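Local coordinates for protein MAU2 chromatid cohesion factor homolog (Saccharomyces cerevisiae, PDB 4XDN) that forms a complex with SCC2 that is required for the cohesin complex to associate with chromosomes, and so serves sister chromatid cohesion, at residues 252-257 with 279-284; 258-263 with 272-277; 312-315 with 319-322. All blocks are in the same frame, centred on the assembly; numbering follows the deposited sequence.

Contact 1. Residues 252-257 with 279-284; sequences LYAWKL and KNFFDT
Phe-281 projects from helix 272-291 with its ring between three side chains of 252-257, overlapping Tyr-253, Ala-254 and Leu-257. Its side chain leaves the helix with CG anti to the backbone N (chi1 172°), an orientation that carries the ring across the gap between the two backbones. Leu-257 makes the shortest approach: its CD1 lies 3.6 Å from Phe-281 CG, and the same methyl also touches CB, so it packs against the root of the ring. Further out, Ala-254 CB meets CE2 of Phe-281 at 3.8 Å and sits almost as near to CZ, filling in beside the far part of the ring. Tyr-253 runs past in the opposite direction, its CD2 3.9 Å from Phe-281 CD1. With centroids 5.9 Å apart and planes inclined at 38°, the two rings form an oblique aromatic pair.

The helices are the two arms of an antiparallel hairpin: the axes of these short segments approach to 11.4 Å at 163°. That spacing is wide, and the large Phe-281 side chain bridges it where Ala-254 offers only a methyl. The geometry is consistent with the paired-helix architecture of a helical repeat array.

Within helix 250-266, Lys-256 lays CD 3.5 Å above one face of the Tyr-253 ring, toward its rim, and NZ gives the tyrosine OH a weak hydrogen bond of 3.3 Å. The lysine's stronger polar partner is Glu-260, one turn on. Helix 245-248 packs alongside, with Leu-245 against both Tyr-253 and Phe-281.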
loop_
_atom_site.group_PDB
_atom_site.type_symbol
_atom_site.label_atom_id
_atom_site.label_comp_id
_atom_site.label_asym_id
_atom_site.label_seq_id
_atom_site.Cartn_x
_atom_site.Cartn_y
_atom_site.Cartn_z
ATOM N N LEU A 252 4.461 -16.206 7.920
ATOM C CA LEU A 252 3.614 -15.208 8.560
ATOM C C LEU A 252 4.421 -14.281 9.466
ATOM O O LEU A 252 4.060 -13.121 9.648
ATOM C CB LEU A 252 2.500 -15.885 9.364
ATOM C CG LEU A 252 1.410 -16.591 8.548
ATOM C CD1 LEU A 252 0.439 -17.318 9.473
ATOM C CD2 LEU A 252 0.660 -15.610 7.655
ATOM N N TYR A 253 5.514 -14.785 10.031
ATOM C CA TYR A 253 6.346 -13.955 10.894
ATOM C C TYR A 253 7.091 -12.906 10.070
ATOM O O TYR A 253 7.316 -11.790 10.534
ATOM C CB TYR A 253 7.341 -14.802 11.686
ATOM C CG TYR A 253 7.949 -14.051 12.850
ATOM C CD1 TYR A 253 7.274 -13.942 14.058
ATOM C CD2 TYR A 253 9.191 -13.438 12.736
ATOM C CE1 TYR A 253 7.822 -13.251 15.124
ATOM C CE2 TYR A 253 9.746 -12.744 13.796
ATOM C CZ TYR A 253 9.056 -12.653 14.988
ATOM O OH TYR A 253 9.603 -11.966 16.048
ATOM N N ALA A 254 7.472 -13.262 8.847
ATOM C CA ALA A 254 8.096 -12.304 7.941
ATOM C C ALA A 254 7.130 -11.157 7.669
ATOM O O ALA A 254 7.535 -10.003 7.530
ATOM C CB ALA A 254 8.505 -12.978 6.643
ATOM N N TRP A 255 5.845 -11.493 7.602
ATOM C CA TRP A 255 4.793 -10.509 7.389
ATOM C C TRP A 255 4.672 -9.611 8.612
ATOM O O TRP A 255 4.476 -8.404 8.489
ATOM C CB TRP A 255 3.464 -11.213 7.101
ATOM C CG TRP A 255 2.350 -10.310 6.671
ATOM C CD1 TRP A 255 2.452 -9.017 6.253
ATOM C CD2 TRP A 255 0.955 -10.641 6.619
ATOM N NE1 TRP A 255 1.208 -8.521 5.941
ATOM C CE2 TRP A 255 0.273 -9.499 6.158
ATOM C CE3 TRP A 255 0.220 -11.794 6.915
ATOM C CZ2 TRP A 255 -1.111 -9.474 5.986
ATOM C CZ3 TRP A 255 -1.154 -11.767 6.745
ATOM C CH2 TRP A 255 -1.805 -10.615 6.285
ATOM N N LYS A 256 4.788 -10.210 9.792
ATOM C CA LYS A 256 4.777 -9.456 11.039
ATOM C C LYS A 256 5.915 -8.440 11.041
ATOM O O LYS A 256 5.704 -7.262 11.326
ATOM C CB LYS A 256 4.898 -10.399 12.240
ATOM C CG LYS A 256 4.998 -9.711 13.595
ATOM C CD LYS A 256 6.220 -10.198 14.361
ATOM C CE LYS A 256 6.322 -9.556 15.736
ATOM N NZ LYS A 256 7.731 -9.207 16.089
ATOM N N LEU A 257 7.117 -8.904 10.713
ATOM C CA LEU A 257 8.292 -8.044 10.698
ATOM C C LEU A 257 8.148 -6.926 9.670
ATOM O O LEU A 257 8.525 -5.785 9.931
ATOM C CB LEU A 257 9.547 -8.866 10.409
ATOM C CG LEU A 257 9.933 -9.882 11.487
ATOM C CD1 LEU A 257 11.061 -10.770 10.993
ATOM C CD2 LEU A 257 10.333 -9.182 12.777
ATOM N N LYS A 279 17.378 -9.118 10.266
ATOM C CA LYS A 279 18.701 -9.704 10.090
ATOM C C LYS A 279 18.799 -11.050 10.800
ATOM O O LYS A 279 19.209 -12.045 10.203
ATOM C CB LYS A 279 19.774 -8.742 10.613
ATOM C CG LYS A 279 21.169 -9.341 10.769
ATOM C CD LYS A 279 22.098 -8.359 11.467
ATOM C CE LYS A 279 23.335 -9.053 12.019
ATOM N NZ LYS A 279 24.050 -8.202 13.011
ATOM N N ASN A 280 18.424 -11.075 12.075
ATOM C CA ASN A 280 18.447 -12.307 12.852
ATOM C C ASN A 280 17.481 -13.335 12.271
ATOM O O ASN A 280 17.791 -14.524 12.207
ATOM C CB ASN A 280 18.099 -12.029 14.316
ATOM C CG ASN A 280 19.108 -11.121 14.995
ATOM O OD1 ASN A 280 20.244 -10.983 14.539
ATOM N ND2 ASN A 280 18.697 -10.499 16.096
ATOM N N PHE A 281 16.313 -12.863 11.847
ATOM C CA PHE A 281 15.303 -13.727 11.247
ATOM C C PHE A 281 15.845 -14.424 10.003
ATOM O O PHE A 281 15.704 -15.637 9.850
ATOM C CB PHE A 281 14.051 -12.918 10.897
ATOM C CG PHE A 281 13.039 -13.684 10.095
ATOM C CD1 PHE A 281 12.290 -14.690 10.679
ATOM C CD2 PHE A 281 12.835 -13.395 8.756
ATOM C CE1 PHE A 281 11.361 -15.395 9.946
ATOM C CE2 PHE A 281 11.904 -14.098 8.016
ATOM C CZ PHE A 281 11.165 -15.100 8.613
ATOM N N PHE A 282 16.474 -13.652 9.123
ATOM C CA PHE A 282 17.040 -14.193 7.894
ATOM C C PHE A 282 18.142 -15.208 8.178
ATOM O O PHE A 282 18.241 -16.229 7.501
ATOM C CB PHE A 282 17.594 -13.065 7.018
ATOM C CG PHE A 282 16.536 -12.232 6.344
ATOM C CD1 PHE A 282 15.372 -12.809 5.864
ATOM C CD2 PHE A 282 16.711 -10.867 6.183
ATOM C CE1 PHE A 282 14.406 -12.043 5.244
ATOM C CE2 PHE A 282 15.747 -10.096 5.564
ATOM C CZ PHE A 282 14.593 -10.685 5.094
ATOM N N ASP A 283 18.967 -14.926 9.182
ATOM C CA ASP A 283 20.083 -15.803 9.520
ATOM C C ASP A 283 19.618 -17.204 9.899
ATOM O O ASP A 283 20.327 -18.183 9.663
ATOM C CB ASP A 283 20.900 -15.213 10.675
ATOM C CG ASP A 283 21.726 -14.012 10.258
ATOM O OD1 ASP A 283 21.965 -13.837 9.045
ATOM O OD2 ASP A 283 22.148 -13.248 11.151
ATOM N N THR A 284 18.425 -17.296 10.478
ATOM C CA THR A 284 17.944 -18.548 11.056
ATOM C C THR A 284 16.770 -19.164 10.296
ATOM O O THR A 284 16.472 -20.344 10.473
ATOM C CB THR A 284 17.515 -18.338 12.520
ATOM O OG1 THR A 284 16.474 -17.356 12.581
ATOM C CG2 THR A 284 18.695 -17.870 13.359
#

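Contact 2. Residues 258-263 with 272-277; sequences ALEMVI and TDHLNE
Segments 258-263 and 272-277 run nearly antiparallel, their axes at 166° and 9.9 Å apart at closest approach, and Met-261 faces His-274 with CA atoms separated by 6.4 Å. His-274 has more of its surface buried by this contact than any other residue of the two segments. With CG beside its backbone N and anti to the carbonyl carbon (chi1 -64°), it presents the CD2 corner of the imidazole to helix 250-266; Glu-260 CB arrives at the ring edge, near the ring plane, 3.7 Å from His-274 CD2. Met-261 meets the root of the same side chain: its chain bends at chi2 and chi3, and SD lies 4.0 Å from His-274 CB, the two side chains passing in opposite senses. Met-261 continues the packing beyond this pair, against Leu-324 and Leu-327 of helix 317-331.

The polar end of the contact is built differently. Glu-260 and Glu-277 both extend beyond CG and cross at about a right angle, bringing Glu-260 OE1 to 3.8 Å from Glu-277 OE1 with the carboxylate planes 90° apart. Such proximity of like charges would be unfavourable by itself, but Glu-260 OE2 forms a salt bridge with Lys-256, which probably offsets part of it. A water also lies between the acids, 3.2 Å from Glu-260 OE2 and 2.8 Å from Glu-277 OE1, suitably placed to donate to each; because acceptors around it outnumber its protons, both bonds need not be made at once. Two antiparallel helices joined by a short connection form a helical hairpin, the building element of this mainly helical protein.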
loop_
_atom_site.group_PDB
_atom_site.type_symbol
_atom_site.label_atom_id
_atom_site.label_comp_id
_atom_site.label_asym_id
_atom_site.label_seq_id
_atom_site.Cartn_x
_atom_site.Cartn_y
_atom_site.Cartn_z
ATOM N N ALA A 258 7.599 -7.256 8.506
ATOM C CA ALA A 258 7.386 -6.263 7.460
ATOM C C ALA A 258 6.435 -5.177 7.941
ATOM O O ALA A 258 6.671 -3.990 7.719
ATOM C CB ALA A 258 6.842 -6.920 6.205
ATOM N N LEU A 259 5.361 -5.587 8.604
ATOM C CA LEU A 259 4.364 -4.642 9.078
ATOM C C LEU A 259 4.939 -3.740 10.163
ATOM O O LEU A 259 4.588 -2.565 10.245
ATOM C CB LEU A 259 3.129 -5.378 9.600
ATOM C CG LEU A 259 2.262 -6.063 8.544
ATOM C CD1 LEU A 259 1.092 -6.777 9.209
ATOM C CD2 LEU A 259 1.759 -5.075 7.507
ATOM N N GLU A 260 5.827 -4.288 10.985
ATOM C CA GLU A 260 6.470 -3.504 12.029
ATOM C C GLU A 260 7.394 -2.456 11.408
ATOM O O GLU A 260 7.579 -1.375 11.961
ATOM C CB GLU A 260 7.246 -4.413 12.985
ATOM C CG GLU A 260 6.352 -5.207 13.933
ATOM C CD GLU A 260 7.134 -6.120 14.864
ATOM O OE1 GLU A 260 8.207 -6.612 14.459
ATOM O OE2 GLU A 260 6.674 -6.344 16.003
ATOM N N MET A 261 7.962 -2.782 10.252
ATOM C CA MET A 261 8.787 -1.836 9.508
ATOM C C MET A 261 7.940 -0.699 8.948
ATOM O O MET A 261 8.323 0.469 9.025
ATOM C CB MET A 261 9.527 -2.546 8.373
ATOM C CG MET A 261 10.929 -3.009 8.737
ATOM S SD MET A 261 12.073 -1.643 9.016
ATOM C CE MET A 261 12.166 -0.929 7.376
ATOM N N VAL A 262 6.786 -1.045 8.384
ATOM C CA VAL A 262 5.887 -0.049 7.813
ATOM C C VAL A 262 5.356 0.879 8.904
ATOM O O VAL A 262 5.178 2.074 8.674
ATOM C CB VAL A 262 4.701 -0.714 7.076
ATOM C CG1 VAL A 262 3.698 0.335 6.593
ATOM C CG2 VAL A 262 5.202 -1.537 5.901
ATOM N N ILE A 263 5.103 0.326 10.087
ATOM C CA ILE A 263 4.617 1.125 11.204
ATOM C C ILE A 263 5.650 2.192 11.560
ATOM O O ILE A 263 5.301 3.357 11.748
ATOM C CB ILE A 263 4.307 0.252 12.442
ATOM C CG1 ILE A 263 3.050 -0.585 12.192
ATOM C CG2 ILE A 263 4.082 1.119 13.684
ATOM C CD1 ILE A 263 2.817 -1.688 13.212
ATOM N N THR A 272 16.369 0.872 13.240
ATOM C CA THR A 272 17.587 0.115 13.528
ATOM C C THR A 272 17.273 -1.210 14.221
ATOM O O THR A 272 17.756 -2.263 13.802
ATOM C CB THR A 272 18.559 0.924 14.409
ATOM O OG1 THR A 272 18.875 2.163 13.763
ATOM C CG2 THR A 272 19.848 0.147 14.648
ATOM N N ASP A 273 16.469 -1.157 15.278
ATOM C CA ASP A 273 16.073 -2.366 15.992
ATOM C C ASP A 273 15.320 -3.317 15.071
ATOM O O ASP A 273 15.588 -4.517 15.046
ATOM C CB ASP A 273 15.203 -2.018 17.201
ATOM C CG ASP A 273 15.977 -1.311 18.293
ATOM O OD1 ASP A 273 17.205 -1.516 18.382
ATOM O OD2 ASP A 273 15.353 -0.554 19.065
ATOM N N HIS A 274 14.382 -2.766 14.313
ATOM C CA HIS A 274 13.544 -3.557 13.423
ATOM C C HIS A 274 14.347 -4.148 12.269
ATOM O O HIS A 274 14.016 -5.219 11.757
ATOM C CB HIS A 274 12.397 -2.695 12.897
ATOM C CG HIS A 274 11.465 -2.225 13.970
ATOM N ND1 HIS A 274 11.737 -1.134 14.766
ATOM C CD2 HIS A 274 10.276 -2.713 14.393
ATOM C CE1 HIS A 274 10.749 -0.962 15.626
ATOM N NE2 HIS A 274 9.849 -1.907 15.420
ATOM N N LEU A 275 15.406 -3.455 11.865
ATOM C CA LEU A 275 16.321 -3.978 10.860
ATOM C C LEU A 275 17.088 -5.174 11.414
ATOM O O LEU A 275 17.269 -6.179 10.728
ATOM C CB LEU A 275 17.302 -2.894 10.399
ATOM C CG LEU A 275 16.801 -1.931 9.320
ATOM C CD1 LEU A 275 17.787 -0.787 9.126
ATOM C CD2 LEU A 275 16.568 -2.661 7.999
ATOM N N ASN A 276 17.531 -5.058 12.662
ATOM C CA ASN A 276 18.289 -6.123 13.302
ATOM C C ASN A 276 17.447 -7.380 13.508
ATOM O O ASN A 276 17.964 -8.495 13.456
ATOM C CB ASN A 276 18.850 -5.643 14.643
ATOM C CG ASN A 276 19.864 -4.523 14.483
ATOM O OD1 ASN A 276 20.498 -4.388 13.435
ATOM N ND2 ASN A 276 20.022 -3.716 15.525
ATOM N N GLU A 277 16.151 -7.199 13.737
ATOM C CA GLU A 277 15.247 -8.332 13.893
ATOM C C GLU A 277 15.139 -9.110 12.587
ATOM O O GLU A 277 15.177 -10.339 12.582
ATOM C CB GLU A 277 13.862 -7.865 14.345
ATOM C CG GLU A 277 13.826 -7.355 15.776
ATOM C CD GLU A 277 12.424 -7.022 16.246
ATOM O OE1 GLU A 277 11.498 -7.816 15.975
ATOM O OE2 GLU A 277 12.251 -5.963 16.887
HETATM O O HOH W 1 9.177 -7.651 17.523
#

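Contact 3. Residues 312-315 with 319-322; sequences PMIF and ELKN
Leu-320 and Glu-319, from the first turn of helix 317-331, bear down on the carbonyls of Pro-312, Met-313 and Ile-314, with Met-313 O between the two residues. Glu-319 CB is 3.5 Å from Pro-312 O and equally near the oxygen of Met-313, so the methylene sits against two successive carbonyls. Met-313 O is also 3.2 Å from Leu-320 N, but the angle is too poor for a hydrogen bond; it is instead approached by Leu-320 CA at 3.3 Å, a bent CA-H...O contact (124° at the hydrogen).

Leu-320 turns its branch toward Ile-314 because CG stands anti to the backbone N (chi1 178°). CD2 then touches Ile-314 O at 3.5 Å, while CD1 meets Ile-314 CD1 at 4.1 Å.

The layout is a sharp helix-to-helix corner: the single turn 312-315 follows the two-stranded antiparallel hairpin 297-310 and leads almost at once into the longer helix 317-331. Glu-319 bends at chi2 (79°), which carries its carboxylate away from 312-315 toward Arg-375, with which it makes a long, weak ion pair. The Met-313 side chain packs on Thr-378 and Tyr-379 of helix 369-398, and also on an apolar side chain of another protein's chain.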
loop_
_atom_site.group_PDB
_atom_site.type_symbol
_atom_site.label_atom_id
_atom_site.label_comp_id
_atom_site.label_asym_id
_atom_site.label_seq_id
_atom_site.Cartn_x
_atom_site.Cartn_y
_atom_site.Cartn_z
ATOM N N PRO A 312 3.476 -13.895 -2.007
ATOM C CA PRO A 312 4.776 -14.176 -2.631
ATOM C C PRO A 312 5.830 -13.081 -2.425
ATOM O O PRO A 312 7.017 -13.401 -2.414
ATOM C CB PRO A 312 4.426 -14.327 -4.119
ATOM C CG PRO A 312 3.124 -13.640 -4.291
ATOM C CD PRO A 312 2.392 -13.822 -3.002
ATOM N N MET A 313 5.416 -11.830 -2.255
ATOM C CA MET A 313 6.367 -10.741 -2.031
ATOM C C MET A 313 7.008 -10.843 -0.651
ATOM O O MET A 313 8.114 -10.344 -0.432
ATOM C CB MET A 313 5.685 -9.379 -2.173
ATOM C CG MET A 313 5.074 -9.124 -3.534
ATOM S SD MET A 313 6.282 -8.684 -4.791
ATOM C CE MET A 313 5.333 -9.069 -6.266
ATOM N N ILE A 314 6.302 -11.489 0.272
ATOM C CA ILE A 314 6.718 -11.562 1.667
ATOM C C ILE A 314 7.198 -12.966 2.036
ATOM O O ILE A 314 8.075 -13.124 2.886
ATOM C CB ILE A 314 5.556 -11.150 2.607
ATOM C CG1 ILE A 314 5.031 -9.756 2.234
ATOM C CG2 ILE A 314 5.985 -11.184 4.070
ATOM C CD1 ILE A 314 6.069 -8.634 2.332
ATOM N N PHE A 315 6.627 -13.977 1.389
ATOM C CA PHE A 315 6.918 -15.369 1.724
ATOM C C PHE A 315 8.148 -15.906 0.991
ATOM O O PHE A 315 8.745 -16.893 1.421
ATOM C CB PHE A 315 5.707 -16.254 1.413
ATOM C CG PHE A 315 4.526 -16.027 2.328
ATOM C CD1 PHE A 315 4.545 -15.030 3.294
ATOM C CD2 PHE A 315 3.399 -16.825 2.224
ATOM C CE1 PHE A 315 3.460 -14.830 4.130
ATOM C CE2 PHE A 315 2.313 -16.631 3.056
ATOM C CZ PHE A 315 2.344 -15.632 4.012
ATOM N N GLU A 319 12.222 -11.911 -2.801
ATOM C CA GLU A 319 11.210 -10.869 -2.901
ATOM C C GLU A 319 11.133 -10.067 -1.609
ATOM O O GLU A 319 10.937 -8.853 -1.632
ATOM C CB GLU A 319 9.836 -11.468 -3.218
ATOM C CG GLU A 319 9.650 -11.928 -4.661
ATOM C CD GLU A 319 10.290 -13.272 -4.942
ATOM O OE1 GLU A 319 11.171 -13.694 -4.165
ATOM O OE2 GLU A 319 9.906 -13.911 -5.945
ATOM N N LEU A 320 11.294 -10.752 -0.483
ATOM C CA LEU A 320 11.158 -10.119 0.821
ATOM C C LEU A 320 12.276 -9.110 1.074
ATOM O O LEU A 320 12.015 -7.987 1.506
ATOM C CB LEU A 320 11.143 -11.177 1.926
ATOM C CG LEU A 320 11.047 -10.654 3.360
ATOM C CD1 LEU A 320 9.833 -9.759 3.544
ATOM C CD2 LEU A 320 10.997 -11.815 4.331
ATOM N N LYS A 321 13.515 -9.513 0.811
ATOM C CA LYS A 321 14.651 -8.618 0.988
ATOM C C LYS A 321 14.514 -7.404 0.081
ATOM O O LYS A 321 14.848 -6.286 0.472
ATOM C CB LYS A 321 15.967 -9.343 0.702
ATOM C CG LYS A 321 16.425 -10.255 1.829
ATOM C CD LYS A 321 17.919 -10.552 1.761
ATOM C CE LYS A 321 18.776 -9.334 2.097
ATOM N NZ LYS A 321 18.464 -8.766 3.443
ATOM N N ASN A 322 14.013 -7.633 -1.130
ATOM C CA ASN A 322 13.779 -6.555 -2.083
ATOM C C ASN A 322 12.810 -5.518 -1.513
ATOM O O ASN A 322 13.040 -4.314 -1.632
ATOM C CB ASN A 322 13.238 -7.120 -3.398
ATOM C CG ASN A 322 13.274 -6.111 -4.533
ATOM O OD1 ASN A 322 14.278 -5.428 -4.746
ATOM N ND2 ASN A 322 12.171 -6.012 -5.269
#

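From the N terminus, helix 250-266 supplies the first segments of contacts 1 and 2, and helix 272-291 the second. Contact 2 closes a short loop of eight residues; contact 1 closes the longer one that encloses it, so the two are successive levels of one helical hairpin, their centres 10 Å apart. The chain then passes through the hairpin 297-310 before contact 3 closes a separate three-residue loop, in series with the others. Contact 3 nevertheless packs against contact 1, Leu-320 reaching both Ala-254 and Phe-282, and thus joins helix 317-331 to the pair. Contacts 2 and 3 do not touch.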